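Local coordinates for protein blue-light-activated histidine kinase 2 (Erythrobacter litoralis HTCC2594, PDB 4R38) that senses blue light through its flavin-binding LOV domain, the part crystallised here, and, as a histidine kinase, is involved in increased bacterial virulence upon exposure to light, at residues S25-D30 against E36-V41; R43-M48 against R59-L64. All blocks are in the same frame, centred on the assembly; numbering follows the deposited sequence.

Both contacts belong to one LOV domain of the PAS fold and both touch its riboflavin. Contact 1 is the hairpin of strands 25-30 and 38-41 at one margin of the sheet; contact 2 sets helix 43-49, which follows that hairpin directly, against the 3-10 turn carrying Cys61, the residue to which the flavin can become attached. Their centres lie 9 Å apart. They touch at several points, among them Leu38 N, 3.0 Å from Arg59 O in a probable hydrogen bond tying the hairpin to the cysteine turn, and Ser25 OG, packed 3.2 Å from Phe45 CA. The side chain of Leu38 also comes within about 4 Å of that of Cys61.

Contact 1: S25-D30 against E36-V41; sequences SLTIAD and EPLIYV. With RBF (riboflavin), chain E.
Ile28 meets both Ile39 and Tyr40 in a classic beta bulge, the irregular point of the antiparallel hairpin that opens this PAS-fold sheet. Ile39 N donates a 2.9 Å bond to Ile28 O at 167°, and Tyr40 N adds a weak, longer one to the same oxygen; in return Ile28 N bonds to Tyr40 O at 3.0 Å. Beyond the bulge the register has slipped by one residue, and Asp30 N reaches Pro37 O at 3.1 Å, almost in line with its carbonyl.

The tight side is the one turned to the flavin. Thr27 CB packs against Leu38 CD2 at 3.7 Å, and Thr27 CG2 touches Val41 CG1, the two side chains running aslant of each other. The threonine torsion (chi1 61°) sets OG1 between the backbone N and the carbonyl carbon, with Thr27 OG1 3.3 Å from C6 of riboflavin; Gln124 on strand 119-128 hydrogen-bonds the same oxygen. Ala29 completes this wall with its methyl group against the C7M methyl of the flavin.

The other side is looser and more open to solvent. There Leu26 CD2 touches the Tyr40 ring at CE2, the two side chains crossing at about a right angle, while Ile28 CG2 rests on the CG1 and CD1 of the exposed Ile39.

At the turn end the buried Asp30 has its carboxylate bound by Ser32, Gln33 and, in a salt bridge, Arg118; separately, Asp30 CB lies 3.9 Å from Ile39 CG2.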
loop_
_atom_site.group_PDB
_atom_site.type_symbol
_atom_site.label_atom_id
_atom_site.label_comp_id
_atom_site.label_asym_id
_atom_site.label_seq_id
_atom_site.Cartn_x
_atom_site.Cartn_y
_atom_site.Cartn_z
ATOM N N SER A 25 7.231 6.241 -4.857
ATOM C CA SER A 25 5.794 5.999 -4.662
ATOM C C SER A 25 5.482 6.055 -3.175
ATOM O O SER A 25 6.153 5.422 -2.355
ATOM C CB SER A 25 5.422 4.634 -5.242
ATOM O OG SER A 25 4.039 4.300 -5.012
ATOM N N LEU A 26 4.488 6.862 -2.824
ATOM C CA LEU A 26 4.067 7.006 -1.443
ATOM C C LEU A 26 2.551 7.017 -1.377
ATOM O O LEU A 26 1.891 7.558 -2.267
ATOM C CB LEU A 26 4.642 8.291 -0.863
ATOM C CG LEU A 26 4.407 8.529 0.641
ATOM C CD1 LEU A 26 5.638 9.138 1.291
ATOM C CD2 LEU A 26 3.187 9.397 0.845
ATOM N N THR A 27 2.024 6.392 -0.323
ATOM C CA THR A 27 0.592 6.267 -0.100
ATOM C C THR A 27 0.305 6.495 1.376
ATOM O O THR A 27 1.145 6.216 2.230
ATOM C CB THR A 27 0.095 4.866 -0.445
ATOM O OG1 THR A 27 0.762 3.907 0.389
ATOM C CG2 THR A 27 0.345 4.530 -1.922
ATOM N N ILE A 28 -0.872 7.028 1.687
ATOM C CA ILE A 28 -1.282 7.185 3.071
ATOM C C ILE A 28 -2.697 6.637 3.126
ATOM O O ILE A 28 -3.480 6.928 2.229
ATOM C CB ILE A 28 -1.298 8.654 3.518
ATOM C CG1 ILE A 28 0.121 9.273 3.449
ATOM C CG2 ILE A 28 -1.850 8.814 4.935
ATOM C CD1 ILE A 28 0.131 10.761 3.604
ATOM N N ALA A 29 -3.000 5.850 4.158
ATOM C CA ALA A 29 -4.332 5.260 4.344
ATOM C C ALA A 29 -4.893 5.691 5.679
ATOM O O ALA A 29 -4.147 5.841 6.624
ATOM C CB ALA A 29 -4.248 3.760 4.313
ATOM N N ASP A 30 -6.213 5.871 5.754
ATOM C CA ASP A 30 -6.866 6.150 7.020
ATOM C C ASP A 30 -7.374 4.804 7.520
ATOM O O ASP A 30 -8.412 4.308 7.054
ATOM C CB ASP A 30 -8.008 7.149 6.815
ATOM C CG ASP A 30 -8.670 7.567 8.136
ATOM O OD1 ASP A 30 -8.618 6.763 9.091
ATOM O OD2 ASP A 30 -9.229 8.697 8.227
ATOM N N GLU A 36 -9.892 0.520 5.441
ATOM C CA GLU A 36 -8.575 1.176 5.376
ATOM C C GLU A 36 -8.280 1.804 4.010
ATOM O O GLU A 36 -7.298 1.431 3.344
ATOM C CB GLU A 36 -7.485 0.150 5.667
ATOM C CG GLU A 36 -7.605 -0.517 7.000
ATOM C CD GLU A 36 -8.524 -1.710 6.959
ATOM O OE1 GLU A 36 -8.423 -2.529 5.997
ATOM O OE2 GLU A 36 -9.359 -1.828 7.883
ATOM N N PRO A 37 -9.137 2.732 3.573
ATOM C CA PRO A 37 -9.029 3.368 2.260
ATOM C C PRO A 37 -7.808 4.229 2.134
ATOM O O PRO A 37 -7.427 4.893 3.089
ATOM C CB PRO A 37 -10.253 4.278 2.213
ATOM C CG PRO A 37 -10.467 4.624 3.647
ATOM C CD PRO A 37 -10.259 3.298 4.334
ATOM N N LEU A 38 -7.242 4.251 0.947
ATOM C CA LEU A 38 -6.236 5.251 0.612
ATOM C C LEU A 38 -6.854 6.647 0.644
ATOM O O LEU A 38 -7.944 6.849 0.137
ATOM C CB LEU A 38 -5.705 5.013 -0.791
ATOM C CG LEU A 38 -4.804 3.799 -0.943
ATOM C CD1 LEU A 38 -4.541 3.524 -2.421
ATOM C CD2 LEU A 38 -3.514 3.963 -0.190
ATOM N N ILE A 39 -6.153 7.608 1.226
ATOM C CA ILE A 39 -6.593 9.019 1.193
ATOM C C ILE A 39 -5.666 9.864 0.329
ATOM O O ILE A 39 -6.030 10.963 -0.099
ATOM C CB ILE A 39 -6.777 9.615 2.598
ATOM C CG1 ILE A 39 -5.449 9.641 3.389
ATOM C CG2 ILE A 39 -7.872 8.870 3.369
ATOM C CD1 ILE A 39 -5.532 10.432 4.693
ATOM N N TYR A 40 -4.461 9.346 0.089
ATOM C CA TYR A 40 -3.448 10.053 -0.691
ATOM C C TYR A 40 -2.507 9.076 -1.377
ATOM O O TYR A 40 -2.093 8.079 -0.789
ATOM C CB TYR A 40 -2.605 10.958 0.211
ATOM C CG TYR A 40 -1.482 11.666 -0.527
ATOM C CD1 TYR A 40 -1.698 12.889 -1.146
ATOM C CD2 TYR A 40 -0.236 11.072 -0.641
ATOM C CE1 TYR A 40 -0.682 13.528 -1.838
ATOM C CE2 TYR A 40 0.789 11.698 -1.334
ATOM C CZ TYR A 40 0.558 12.908 -1.931
ATOM O OH TYR A 40 1.575 13.509 -2.624
ATOM N N VAL A 41 -2.182 9.371 -2.628
ATOM C CA VAL A 41 -1.099 8.694 -3.335
ATOM C C VAL A 41 -0.413 9.822 -4.096
ATOM O O VAL A 41 -1.038 10.857 -4.363
ATOM C CB VAL A 41 -1.587 7.566 -4.294
ATOM C CG1 VAL A 41 -2.443 6.568 -3.536
ATOM C CG2 VAL A 41 -2.350 8.126 -5.505
HETATM N N1 RBF E . -0.795 -3.927 -0.585
HETATM C C2 RBF E . -0.331 -4.181 -1.836
HETATM O O2 RBF E . -0.571 -5.250 -2.366
HETATM N N3 RBF E . 0.410 -3.231 -2.482
HETATM C C4 RBF E . 0.623 -2.004 -1.958
HETATM O O4 RBF E . 1.301 -1.149 -2.574
HETATM C C4A RBF E . 0.092 -1.681 -0.685
HETATM N N5 RBF E . 0.225 -0.457 -0.110
HETATM C C5A RBF E . -0.310 -0.201 1.095
HETATM C C6 RBF E . -0.171 1.065 1.730
HETATM C C7 RBF E . -0.741 1.333 2.973
HETATM C C7M RBF E . -0.515 2.749 3.559
HETATM C C8 RBF E . -1.447 0.327 3.633
HETATM C C8M RBF E . -2.096 0.494 5.007
HETATM C C9 RBF E . -1.580 -0.902 3.047
HETATM C C9A RBF E . -1.019 -1.212 1.774
HETATM N N10 RBF E . -1.212 -2.461 1.209
HETATM C C10 RBF E . -0.650 -2.721 -0.033
HETATM C "C1'" RBF E . -1.872 -3.568 1.903
HETATM C "C2'" RBF E . -3.364 -3.760 1.655
HETATM O "O2'" RBF E . -3.945 -2.522 1.583
HETATM C "C3'" RBF E . -3.957 -4.569 2.804
HETATM O "O3'" RBF E . -3.853 -3.845 3.998
HETATM C "C4'" RBF E . -3.235 -5.901 2.993
HETATM O "O4'" RBF E . -3.320 -6.694 1.837
HETATM C "C5'" RBF E . -3.823 -6.671 4.169
HETATM O "O5'" RBF E . -5.205 -6.902 3.959
#

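Contact 2: R43-M48 against R59-L64; sequences RAFEQM and RNCRFL. With RBF (riboflavin), chain E.
Phe45 and Cys61 mark the nearest approach of the two backbones, yet their CA atoms are 11.1 Å apart: residues 43-48 of helix 43-49 and the 3-10 turn 61-64 are bridged by side chains alone. The turn is entered through an Asx turn, in which Arg62 N bonds to Asn60 OD1 at 2.9 Å, in the plane of the amide and on a lone pair.

One phenyl ring spans the gap. Phe45 has CG anti to its backbone N (chi1 178°), which sends the ring off the helix toward the turn. Its CE1 meets Cys61 SG and Leu64 CD1, both lying obliquely to the ring; Cys61 SG makes a sulfur-aromatic contact, 5.2 Å from the Phe45 ring centroid. Phe63 arrives from the opposite direction, and Phe63 CZ lies at the edge of the Phe45 ring, 4.1 Å from Phe45 CZ.

Cys61 and Leu64 also face riboflavin. Cys61 SG lies 3.4 Å from both N5 and C4A of the flavin; C4A is the carbon to which this cysteine becomes bonded in the adduct, absent here. Leu64 CD1 is 3.6 Å from O4 of the flavin. Asn60 OD1 accepts a 2.8 Å bond from O2' of the ribityl chain while still holding Arg62 N. It also lies over the centre of the Arg62 guanidinium, whose NH2 donates in plane to O5' at 2.9 Å and 169°. Arg62 NH1 forms a salt bridge with Asp35, fixing the other branch of that group.

Around the contact, Phe45 also packs on Ser25 and Thr27 of strand 25-30 and on Gln124 of strand 119-128, Phe63 stands edge-to-face with Tyr51, and Met48 reaches across to strand 100-109 at Phe101 and Asn103.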
loop_
_atom_site.group_PDB
_atom_site.type_symbol
_atom_site.label_atom_id
_atom_site.label_comp_id
_atom_site.label_asym_id
_atom_site.label_seq_id
_atom_site.Cartn_x
_atom_site.Cartn_y
_atom_site.Cartn_z
ATOM N N ARG A 43 2.308 11.063 -7.499
ATOM C CA ARG A 43 2.492 10.819 -8.918
ATOM C C ARG A 43 3.340 9.574 -9.166
ATOM O O ARG A 43 3.119 8.865 -10.133
ATOM C CB ARG A 43 3.153 12.046 -9.560
ATOM C CG ARG A 43 3.255 11.955 -11.061
ATOM C CD ARG A 43 3.902 13.203 -11.655
ATOM N NE ARG A 43 4.124 13.045 -13.092
ATOM C CZ ARG A 43 4.796 13.903 -13.854
ATOM N NH1 ARG A 43 5.327 15.001 -13.326
ATOM N NH2 ARG A 43 4.940 13.655 -15.152
ATOM N N ALA A 44 4.338 9.315 -8.322
ATOM C CA ALA A 44 5.161 8.107 -8.493
ATOM C C ALA A 44 4.331 6.824 -8.348
ATOM O O ALA A 44 4.604 5.823 -9.013
ATOM C CB ALA A 44 6.336 8.097 -7.493
ATOM N N PHE A 45 3.327 6.845 -7.475
ATOM C CA PHE A 45 2.423 5.711 -7.334
ATOM C C PHE A 45 1.629 5.518 -8.606
ATOM O O PHE A 45 1.505 4.411 -9.075
ATOM C CB PHE A 45 1.462 5.919 -6.181
ATOM C CG PHE A 45 0.467 4.807 -6.003
ATOM C CD1 PHE A 45 0.757 3.736 -5.168
ATOM C CD2 PHE A 45 -0.743 4.830 -6.674
ATOM C CE1 PHE A 45 -0.162 2.717 -4.984
ATOM C CE2 PHE A 45 -1.668 3.821 -6.496
ATOM C CZ PHE A 45 -1.378 2.757 -5.655
ATOM N N GLU A 46 1.097 6.612 -9.145
ATOM C CA GLU A 46 0.368 6.560 -10.408
ATOM C C GLU A 46 1.236 5.978 -11.518
ATOM O O GLU A 46 0.782 5.144 -12.275
ATOM C CB GLU A 46 -0.103 7.955 -10.830
ATOM C CG GLU A 46 -1.077 8.642 -9.891
ATOM C CD GLU A 46 -1.601 9.934 -10.495
ATOM O OE1 GLU A 46 -0.775 10.794 -10.885
ATOM O OE2 GLU A 46 -2.833 10.090 -10.613
ATOM N N GLN A 47 2.496 6.410 -11.596
ATOM C CA GLN A 47 3.363 5.968 -12.681
ATOM C C GLN A 47 3.748 4.505 -12.555
ATOM O O GLN A 47 3.812 3.793 -13.556
ATOM C CB GLN A 47 4.632 6.822 -12.745
ATOM C CG GLN A 47 4.386 8.260 -13.164
ATOM C CD GLN A 47 5.647 9.116 -13.082
ATOM O OE1 GLN A 47 6.693 8.662 -12.612
ATOM N NE2 GLN A 47 5.549 10.363 -13.539
ATOM N N MET A 48 4.001 4.049 -11.333
ATOM C CA MET A 48 4.320 2.642 -11.092
ATOM C C MET A 48 3.134 1.707 -11.344
ATOM O O MET A 48 3.287 0.643 -11.952
ATOM C CB MET A 48 4.807 2.438 -9.659
ATOM C CG MET A 48 5.100 0.965 -9.302
ATOM S SD MET A 48 5.499 0.757 -7.552
ATOM C CE MET A 48 3.842 0.879 -6.857
ATOM N N ARG A 59 -10.287 3.655 -1.839
ATOM C CA ARG A 59 -10.228 2.190 -1.953
ATOM C C ARG A 59 -9.040 1.621 -1.180
ATOM O O ARG A 59 -7.991 2.265 -1.106
ATOM C CB ARG A 59 -10.100 1.778 -3.435
ATOM C CG ARG A 59 -11.346 2.065 -4.297
ATOM C CD ARG A 59 -11.046 1.995 -5.812
ATOM N NE ARG A 59 -10.815 0.630 -6.286
ATOM C CZ ARG A 59 -10.194 0.309 -7.423
ATOM N NH1 ARG A 59 -9.708 1.244 -8.235
ATOM N NH2 ARG A 59 -10.047 -0.966 -7.745
ATOM N N ASN A 60 -9.196 0.436 -0.604
ATOM C CA ASN A 60 -8.067 -0.299 -0.011
ATOM C C ASN A 60 -7.047 -0.690 -1.075
ATOM O O ASN A 60 -7.409 -1.148 -2.145
ATOM C CB ASN A 60 -8.572 -1.559 0.673
ATOM C CG ASN A 60 -7.505 -2.264 1.464
ATOM O OD1 ASN A 60 -6.630 -2.944 0.902
ATOM N ND2 ASN A 60 -7.578 -2.141 2.771
ATOM N N CYS A 61 -5.762 -0.502 -0.772
ATOM C CA CYS A 61 -4.704 -0.748 -1.752
ATOM C C CYS A 61 -4.637 -2.176 -2.301
ATOM O O CYS A 61 -3.861 -2.433 -3.234
ATOM C CB CYS A 61 -3.340 -0.385 -1.155
ATOM S SG CYS A 61 -2.150 0.221 -2.402
ATOM N N ARG A 62 -5.431 -3.116 -1.762
ATOM C CA ARG A 62 -5.316 -4.493 -2.217
ATOM C C ARG A 62 -5.846 -4.723 -3.637
ATOM O O ARG A 62 -5.731 -5.820 -4.149
ATOM C CB ARG A 62 -6.018 -5.497 -1.274
ATOM C CG ARG A 62 -7.525 -5.398 -1.234
ATOM C CD ARG A 62 -8.118 -6.502 -0.351
ATOM N NE ARG A 62 -7.679 -6.437 1.048
ATOM C CZ ARG A 62 -8.298 -5.743 2.005
ATOM N NH1 ARG A 62 -9.381 -5.020 1.732
ATOM N NH2 ARG A 62 -7.803 -5.732 3.236
ATOM N N PHE A 63 -6.409 -3.696 -4.274
ATOM C CA PHE A 63 -6.793 -3.834 -5.687
ATOM C C PHE A 63 -5.545 -4.131 -6.546
ATOM O O PHE A 63 -5.657 -4.542 -7.696
ATOM C CB PHE A 63 -7.496 -2.563 -6.186
ATOM C CG PHE A 63 -6.646 -1.324 -6.091
ATOM C CD1 PHE A 63 -5.723 -1.019 -7.080
ATOM C CD2 PHE A 63 -6.753 -0.483 -5.006
ATOM C CE1 PHE A 63 -4.944 0.094 -6.994
ATOM C CE2 PHE A 63 -5.967 0.651 -4.910
ATOM C CZ PHE A 63 -5.052 0.930 -5.907
ATOM N N LEU A 64 -4.360 -3.918 -5.977
ATOM C CA LEU A 64 -3.112 -4.238 -6.680
ATOM C C LEU A 64 -2.746 -5.711 -6.622
ATOM O O LEU A 64 -1.867 -6.168 -7.350
ATOM C CB LEU A 64 -1.953 -3.429 -6.073
ATOM C CG LEU A 64 -1.935 -1.923 -6.314
ATOM C CD1 LEU A 64 -0.760 -1.314 -5.552
ATOM C CD2 LEU A 64 -1.859 -1.645 -7.820
HETATM N N1 RBF E . -0.795 -3.927 -0.585
HETATM C C2 RBF E . -0.331 -4.181 -1.836
HETATM O O2 RBF E . -0.571 -5.250 -2.366
HETATM N N3 RBF E . 0.410 -3.231 -2.482
HETATM C C4 RBF E . 0.623 -2.004 -1.958
HETATM O O4 RBF E . 1.301 -1.149 -2.574
HETATM C C4A RBF E . 0.092 -1.681 -0.685
HETATM N N5 RBF E . 0.225 -0.457 -0.110
HETATM C C5A RBF E . -0.310 -0.201 1.095
HETATM C C6 RBF E . -0.171 1.065 1.730
HETATM C C7 RBF E . -0.741 1.333 2.973
HETATM C C7M RBF E . -0.515 2.749 3.559
HETATM C C8 RBF E . -1.447 0.327 3.633
HETATM C C8M RBF E . -2.096 0.494 5.007
HETATM C C9 RBF E . -1.580 -0.902 3.047
HETATM C C9A RBF E . -1.019 -1.212 1.774
HETATM N N10 RBF E . -1.212 -2.461 1.209
HETATM C C10 RBF E . -0.650 -2.721 -0.033
HETATM C "C1'" RBF E . -1.872 -3.568 1.903
HETATM C "C2'" RBF E . -3.364 -3.760 1.655
HETATM O "O2'" RBF E . -3.945 -2.522 1.583
HETATM C "C3'" RBF E . -3.957 -4.569 2.804
HETATM O "O3'" RBF E . -3.853 -3.845 3.998
HETATM C "C4'" RBF E . -3.235 -5.901 2.993
HETATM O "O4'" RBF E . -3.320 -6.694 1.837
HETATM C "C5'" RBF E . -3.823 -6.671 4.169
HETATM O "O5'" RBF E . -5.205 -6.902 3.959
#